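Local coordinates for SIS domain protein (Listeria monocytogenes str. 4b F2365, PDB 3FXA) that probably binds a phosphorylated sugar through its SIS domain and may act as a sugar-phosphate isomerase, at residues K40-G52 / G88-S100. Sequence-based numbering, arbitrary orientation. Where two conformers were deposited one is given.
Sequences KIAECTGKIVVAG and GVLQKEDILILIS
Strands 48-51 and 95-99 pair in parallel in mid-sheet, and a buried salt bridge closes the end where both strands begin. Strand 74-76 flanks 48-51, and strand 121-126 flanks 95-99. Backbone hydrogen bonds alternate from Ile95 N to Lys47 O (3.1 Å) up to Ile99 N with Ala51 O (3.0 Å). Asp94, the last residue of the type I turn from Gln91, grips Lys47 twice. Its OD1 takes Lys47 N from above the carboxylate plane at 2.9 Å. Its OD2 meets Lys47 NZ on the syn side at 2.8 Å and also accepts Gln91 N, which holds the carboxylate to its own turn. The Lys47 chain runs extended over the carboxylate and bends only at its last torsion (chi4 -59°). That bend turns NZ toward OD2 and leaves it 2.7 Å from Val89 O, almost in line with the carbonyl. On one face, Ile95 CD1 lies against Ile41 CG1 of helix 31-43 at 3.7 Å, their side chains crossing at about a right angle. Ile48 and Val50, under helix 55-69, continue this layer with Ile97 and with Ile99, under helix 157-177. On the other face, Val49 CG2 meets Leu90 CD1 (3.8 Å), and Ala51 CB touches Leu98 CD2. A water bridges Thr45 N and Glu93 O of the turn. The intervening chain forms helices and edge strand 74-76, giving the 2-1-3-4-5 strand order of the parallel alpha/beta sheet of SIS domains.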
ATOM      1  N   LYS A  40       9.903  26.191  -0.604  1.00 16.23           N
ATOM      2  CA  LYS A  40      10.322  25.174  -1.582  1.00 16.13           C
ATOM      3  C   LYS A  40       9.142  24.337  -2.086  1.00 14.53           C
ATOM      4  O   LYS A  40       9.051  24.081  -3.290  1.00 17.45           O
ATOM      5  CB  LYS A  40      11.395  24.259  -0.998  1.00 17.47           C
ATOM      6  CG  LYS A  40      12.199  23.467  -2.033  1.00 22.54           C
ATOM      7  CD  LYS A  40      13.245  24.351  -2.711  1.00 26.15           C
ATOM      8  CE  LYS A  40      14.064  23.587  -3.744  1.00 28.86           C
ATOM      9  NZ  LYS A  40      14.916  24.518  -4.535  1.00 30.64           N
ATOM     10  N   ILE A  41       8.256  23.904  -1.181  1.00 14.71           N
ATOM     11  CA  ILE A  41       7.084  23.079  -1.551  1.00 14.90           C
ATOM     12  C   ILE A  41       6.060  23.900  -2.337  1.00 15.64           C
ATOM     13  O   ILE A  41       5.509  23.413  -3.317  1.00 16.43           O
ATOM     14  CB  ILE A  41       6.482  22.302  -0.357  1.00 12.54           C
ATOM     15  CG1 ILE A  41       7.501  21.277   0.153  1.00 13.29           C
ATOM     16  CG2 ILE A  41       5.131  21.624  -0.710  1.00 14.17           C
ATOM     17  CD1 ILE A  41       7.051  20.578   1.466  1.00 18.78           C
ATOM     18  N   ALA A  42       5.856  25.158  -1.953  1.00 14.99           N
ATOM     19  CA  ALA A  42       4.994  26.077  -2.716  1.00 15.77           C
ATOM     20  C   ALA A  42       5.500  26.299  -4.153  1.00 16.44           C
ATOM     21  O   ALA A  42       4.703  26.352  -5.069  1.00 18.38           O
ATOM     22  CB  ALA A  42       4.886  27.421  -2.015  1.00 15.92           C
ATOM     23  N   GLU A  43       6.819  26.362  -4.318  1.00 18.18           N
ATOM     24  CA  GLU A  43       7.476  26.586  -5.625  1.00 19.34           C
ATOM     25  C   GLU A  43       7.601  25.312  -6.479  1.00 19.36           C
ATOM     26  O   GLU A  43       7.859  25.390  -7.683  1.00 19.90           O
ATOM     27  CB  GLU A  43       8.878  27.204  -5.405  1.00 20.88           C
ATOM     28  CG  GLU A  43       8.820  28.644  -4.855  1.00 24.62           C
ATOM     29  CD  GLU A  43      10.152  29.205  -4.342  1.00 28.92           C
ATOM     30  OE1 GLU A  43      11.173  28.488  -4.266  1.00 31.56           O
ATOM     31  OE2 GLU A  43      10.159  30.398  -3.982  1.00 33.68           O
ATOM     32  N   CYS A  44       7.400  24.147  -5.875  1.00 17.02           N
ATOM     33  CA  CYS A  44       7.606  22.863  -6.591  1.00 17.96           C
ATOM     34  C   CYS A  44       6.676  22.653  -7.796  1.00 17.71           C
ATOM     35  O   CYS A  44       5.461  22.690  -7.674  1.00 17.65           O
ATOM     36  CB  CYS A  44       7.476  21.708  -5.608  1.00 18.65           C
ATOM     37  SG  CYS A  44       8.007  20.127  -6.273  1.00 20.55           S
ATOM     38  N   THR A  45       7.270  22.439  -8.976  1.00 19.24           N
ATOM     39  CA  THR A  45       6.525  22.146 -10.214  1.00 20.05           C
ATOM     40  C   THR A  45       6.420  20.635 -10.505  1.00 20.23           C
ATOM     41  O   THR A  45       5.740  20.233 -11.467  1.00 21.61           O
ATOM     42  CB  THR A  45       7.173  22.838 -11.445  1.00 19.71           C
ATOM     43  OG1 THR A  45       8.484  22.309 -11.684  1.00 21.74           O
ATOM     44  CG2 THR A  45       7.249  24.336 -11.212  1.00 20.49           C
ATOM     45  N   GLY A  46       7.090  19.809  -9.698  1.00 19.12           N
ATOM     46  CA  GLY A  46       7.023  18.341  -9.826  1.00 20.04           C
ATOM     47  C   GLY A  46       6.103  17.755  -8.764  1.00 20.75           C
ATOM     48  O   GLY A  46       4.946  18.172  -8.620  1.00 23.76           O
ATOM     49  N   LYS A  47       6.623  16.794  -8.015  1.00 18.22           N
ATOM     50  CA  LYS A  47       5.884  16.154  -6.926  1.00 16.77           C
ATOM     51  C   LYS A  47       6.786  15.897  -5.752  1.00 15.77           C
ATOM     52  O   LYS A  47       8.000  15.986  -5.855  1.00 15.60           O
ATOM     53  CB  LYS A  47       5.255  14.845  -7.416  1.00 16.29           C
ATOM     54  CG  LYS A  47       6.258  13.793  -7.855  1.00 20.67           C
ATOM     55  CD  LYS A  47       5.564  12.635  -8.510  1.00 22.74           C
ATOM     56  CE  LYS A  47       6.564  11.655  -9.054  1.00 20.80           C
ATOM     57  NZ  LYS A  47       7.508  12.233 -10.064  1.00 19.22           N
ATOM     58  N   ILE A  48       6.153  15.569  -4.625  1.00 15.59           N
ATOM     59  CA  ILE A  48       6.856  15.272  -3.388  0.50 14.80           C
ATOM     60  C   ILE A  48       6.944  13.748  -3.244  1.00 15.37           C
ATOM     61  O   ILE A  48       5.939  13.085  -3.202  1.00 18.03           O
ATOM     62  CB  ILE A  48       6.129  15.881  -2.182  0.50 14.14           C
ATOM     63  CG1 ILE A  48       5.945  17.405  -2.355  0.50 12.70           C
ATOM     64  CG2 ILE A  48       6.905  15.589  -0.898  0.50 17.34           C
ATOM     65  CD1 ILE A  48       5.019  18.039  -1.317  0.50 15.12           C
ATOM     66  N   VAL A  49       8.143  13.207  -3.139  1.00 16.05           N
ATOM     67  CA  VAL A  49       8.324  11.750  -2.988  1.00 15.74           C
ATOM     68  C   VAL A  49       8.769  11.565  -1.538  1.00 14.90           C
ATOM     69  O   VAL A  49       9.764  12.144  -1.135  1.00 15.69           O
ATOM     70  CB  VAL A  49       9.376  11.222  -3.982  1.00 15.43           C
ATOM     71  CG1 VAL A  49       9.504   9.729  -3.857  1.00 16.87           C
ATOM     72  CG2 VAL A  49       8.981  11.599  -5.417  1.00 16.74           C
ATOM     73  N   VAL A  50       8.034  10.787  -0.736  1.00 14.14           N
ATOM     74  CA  VAL A  50       8.385  10.608   0.691  1.00 13.84           C
ATOM     75  C   VAL A  50       8.723   9.145   0.959  1.00 13.66           C
ATOM     76  O   VAL A  50       7.968   8.268   0.548  1.00 13.72           O
ATOM     77  CB  VAL A  50       7.288  11.094   1.654  1.00 12.98           C
ATOM     78  CG1 VAL A  50       7.841  11.318   3.105  1.00 15.84           C
ATOM     79  CG2 VAL A  50       6.668  12.385   1.139  1.00 16.22           C
ATOM     80  N   ALA A  51       9.835   8.901   1.666  1.00 12.61           N
ATOM     81  CA  ALA A  51      10.267   7.542   2.037  1.00 14.67           C
ATOM     82  C   ALA A  51      10.520   7.392   3.537  1.00 14.75           C
ATOM     83  O   ALA A  51      11.062   8.284   4.180  1.00 15.98           O
ATOM     84  CB  ALA A  51      11.552   7.181   1.287  1.00 15.68           C
ATOM     85  N   GLY A  52      10.151   6.243   4.077  1.00 15.12           N
ATOM     86  CA  GLY A  52      10.389   5.904   5.471  1.00 15.69           C
ATOM     87  C   GLY A  52      10.130   4.420   5.654  1.00 15.04           C
ATOM     88  O   GLY A  52       9.454   3.797   4.803  1.00 16.14           O
ATOM     89  N   GLY A  88      12.642   5.140 -10.184  1.00 16.86           N
ATOM     90  CA  GLY A  88      12.224   5.831 -11.414  1.00 15.67           C
ATOM     91  C   GLY A  88      11.063   6.826 -11.261  1.00 14.54           C
ATOM     92  O   GLY A  88      10.874   7.676 -12.122  1.00 14.11           O
ATOM     93  N   VAL A  89      10.292   6.739 -10.173  1.00 14.81           N
ATOM     94  CA  VAL A  89       9.221   7.712  -9.874  1.00 13.79           C
ATOM     95  C   VAL A  89       9.795   9.121  -9.545  1.00 15.81           C
ATOM     96  O   VAL A  89       9.095  10.117  -9.727  1.00 17.09           O
ATOM     97  CB  VAL A  89       8.283   7.226  -8.704  1.00 17.35           C
ATOM     98  CG1 VAL A  89       8.943   7.449  -7.345  1.00 14.05           C
ATOM     99  CG2 VAL A  89       6.928   7.939  -8.716  1.00 15.00           C
ATOM    100  N   LEU A  90      11.040   9.160  -9.053  1.00 15.14           N
ATOM    101  CA  LEU A  90      11.723  10.381  -8.629  1.00 16.04           C
ATOM    102  C   LEU A  90      12.336  11.083  -9.834  1.00 16.24           C
ATOM    103  O   LEU A  90      13.099  10.478 -10.596  1.00 17.33           O
ATOM    104  CB  LEU A  90      12.836  10.045  -7.635  1.00 14.57           C
ATOM    105  CG  LEU A  90      13.642  11.221  -7.065  1.00 15.14           C
ATOM    106  CD1 LEU A  90      12.680  12.076  -6.235  1.00 14.42           C
ATOM    107  CD2 LEU A  90      14.807  10.717  -6.242  1.00 15.66           C
ATOM    108  N   GLN A  91      11.996  12.351 -10.007  1.00 12.33           N
ATOM    109  CA  GLN A  91      12.503  13.160 -11.135  1.00 13.83           C
ATOM    110  C   GLN A  91      13.210  14.438 -10.639  1.00 13.62           C
ATOM    111  O   GLN A  91      13.136  14.803  -9.455  1.00 14.64           O
ATOM    112  CB  GLN A  91      11.364  13.428 -12.135  1.00 13.78           C
ATOM    113  CG  GLN A  91      10.783  12.166 -12.734  1.00 18.30           C
ATOM    114  CD  GLN A  91      11.821  11.375 -13.520  1.00 17.73           C
ATOM    115  OE1 GLN A  91      12.604  11.948 -14.281  1.00 25.00           O
ATOM    116  NE2 GLN A  91      11.824  10.053 -13.360  1.00 20.79           N
ATOM    117  N   LYS A  92      13.926  15.099 -11.557  1.00 13.97           N
ATOM    118  CA  LYS A  92      14.743  16.306 -11.234  1.00 15.22           C
ATOM    119  C   LYS A  92      13.982  17.440 -10.511  1.00 17.27           C
ATOM    120  O   LYS A  92      14.506  18.009  -9.569  1.00 18.28           O
ATOM    121  CB  LYS A  92      15.469  16.823 -12.506  1.00 16.64           C
ATOM    122  CG  LYS A  92      16.366  18.058 -12.304  1.00 20.49           C
ATOM    123  CD  LYS A  92      17.176  18.309 -13.579  1.00 22.77           C
ATOM    124  CE  LYS A  92      18.069  19.532 -13.461  1.00 24.98           C
ATOM    125  NZ  LYS A  92      19.122  19.365 -12.413  1.00 25.88           N
ATOM    126  N   GLU A  93      12.726  17.657 -10.896  1.00 17.13           N
ATOM    127  CA  GLU A  93      11.869  18.732 -10.387  1.00 18.07           C
ATOM    128  C   GLU A  93      11.169  18.345  -9.090  1.00 16.32           C
ATOM    129  O   GLU A  93      10.354  19.132  -8.569  1.00 19.34           O
ATOM    130  CB  GLU A  93      10.785  19.147 -11.417  1.00 19.53           C
ATOM    131  CG  GLU A  93      11.194  19.170 -12.921  1.00 25.96           C
ATOM    132  CD  GLU A  93      11.193  17.776 -13.607  1.00 30.23           C
ATOM    133  OE1 GLU A  93      10.281  16.956 -13.362  1.00 33.86           O
ATOM    134  OE2 GLU A  93      12.125  17.508 -14.388  1.00 41.66           O
ATOM    135  N   ASP A  94      11.496  17.176  -8.543  1.00 14.95           N
ATOM    136  CA  ASP A  94      10.835  16.673  -7.347  1.00 15.34           C
ATOM    137  C   ASP A  94      11.578  16.996  -6.055  1.00 16.77           C
ATOM    138  O   ASP A  94      12.753  17.375  -6.053  1.00 16.54           O
ATOM    139  CB  ASP A  94      10.659  15.147  -7.427  1.00 15.59           C
ATOM    140  CG  ASP A  94       9.728  14.696  -8.551  1.00 16.73           C
ATOM    141  OD1 ASP A  94       8.995  15.512  -9.134  1.00 15.88           O
ATOM    142  OD2 ASP A  94       9.743  13.471  -8.819  1.00 16.15           O
ATOM    143  N   ILE A  95      10.865  16.785  -4.954  1.00 16.85           N
ATOM    144  CA  ILE A  95      11.397  16.936  -3.613  1.00 16.48           C
ATOM    145  C   ILE A  95      11.343  15.567  -2.954  1.00 16.18           C
ATOM    146  O   ILE A  95      10.251  15.019  -2.841  1.00 18.42           O
ATOM    147  CB  ILE A  95      10.560  17.915  -2.773  1.00 17.44           C
ATOM    148  CG1 ILE A  95      10.494  19.312  -3.447  1.00 19.00           C
ATOM    149  CG2 ILE A  95      11.150  17.993  -1.367  1.00 16.00           C
ATOM    150  CD1 ILE A  95       9.635  20.348  -2.723  1.00 18.79           C
ATOM    151  N   LEU A  96      12.503  15.003  -2.600  1.00 13.15           N
ATOM    152  CA  LEU A  96      12.571  13.740  -1.866  1.00 13.40           C
ATOM    153  C   LEU A  96      12.655  14.077  -0.378  1.00 13.52           C
ATOM    154  O   LEU A  96      13.514  14.872   0.025  1.00 14.45           O
ATOM    155  CB  LEU A  96      13.768  12.888  -2.313  1.00 14.99           C
ATOM    156  CG  LEU A  96      14.026  11.563  -1.586  1.00 15.02           C
ATOM    157  CD1 LEU A  96      12.869  10.566  -1.787  1.00 14.23           C
ATOM    158  CD2 LEU A  96      15.357  10.942  -2.020  1.00 17.93           C
ATOM    159  N   ILE A  97      11.744  13.508   0.399  1.00 14.25           N
ATOM    160  CA  ILE A  97      11.709  13.662   1.845  1.00 14.45           C
ATOM    161  C   ILE A  97      12.008  12.295   2.449  1.00 14.18           C
ATOM    162  O   ILE A  97      11.257  11.323   2.233  1.00 14.97           O
ATOM    163  CB  ILE A  97      10.361  14.206   2.373  1.00 13.43           C
ATOM    164  CG1 ILE A  97       9.992  15.520   1.666  1.00 12.60           C
ATOM    165  CG2 ILE A  97      10.419  14.354   3.914  1.00 16.02           C
ATOM    166  CD1 ILE A  97       8.716  16.229   2.215  1.00 15.29           C
ATOM    167  N   LEU A  98      13.130  12.208   3.168  1.00 13.96           N
ATOM    168  CA  LEU A  98      13.515  10.980   3.862  1.00 14.66           C
ATOM    169  C   LEU A  98      13.242  11.168   5.353  1.00 16.43           C
ATOM    170  O   LEU A  98      13.740  12.118   5.955  1.00 17.21           O
ATOM    171  CB  LEU A  98      14.974  10.650   3.612  1.00 14.03           C
ATOM    172  CG  LEU A  98      15.350  10.415   2.139  1.00 17.81           C
ATOM    173  CD1 LEU A  98      16.829  10.064   2.037  1.00 16.06           C
ATOM    174  CD2 LEU A  98      14.505   9.321   1.451  1.00 16.65           C
ATOM    175  N   ILE A  99      12.454  10.260   5.937  1.00 15.13           N
ATOM    176  CA  ILE A  99      12.069  10.322   7.369  1.00 13.94           C
ATOM    177  C   ILE A  99      12.749   9.173   8.099  1.00 15.97           C
ATOM    178  O   ILE A  99      12.467   7.992   7.842  1.00 15.42           O
ATOM    179  CB  ILE A  99      10.551  10.239   7.619  1.00 14.94           C
ATOM    180  CG1 ILE A  99       9.806  11.309   6.823  1.00 13.42           C
ATOM    181  CG2 ILE A  99      10.245  10.382   9.149  1.00 14.29           C
ATOM    182  CD1 ILE A  99       8.300  11.232   6.901  1.00 14.66           C
ATOM    183  N   SER A 100      13.717   9.524   8.932  1.00 16.23           N
ATOM    184  CA  SER A 100      14.473   8.558   9.717  1.00 16.47           C
ATOM    185  C   SER A 100      14.890   9.188  11.029  1.00 18.03           C
ATOM    186  O   SER A 100      15.699  10.109  11.010  1.00 17.70           O
ATOM    187  CB  SER A 100      15.710   8.118   8.928  1.00 16.70           C
ATOM    188  OG  SER A 100      16.624   7.483   9.791  1.00 16.95           O
TER
HETATM  189  O   HOH W   1       9.939  21.795  -8.946  1.00 19.98           O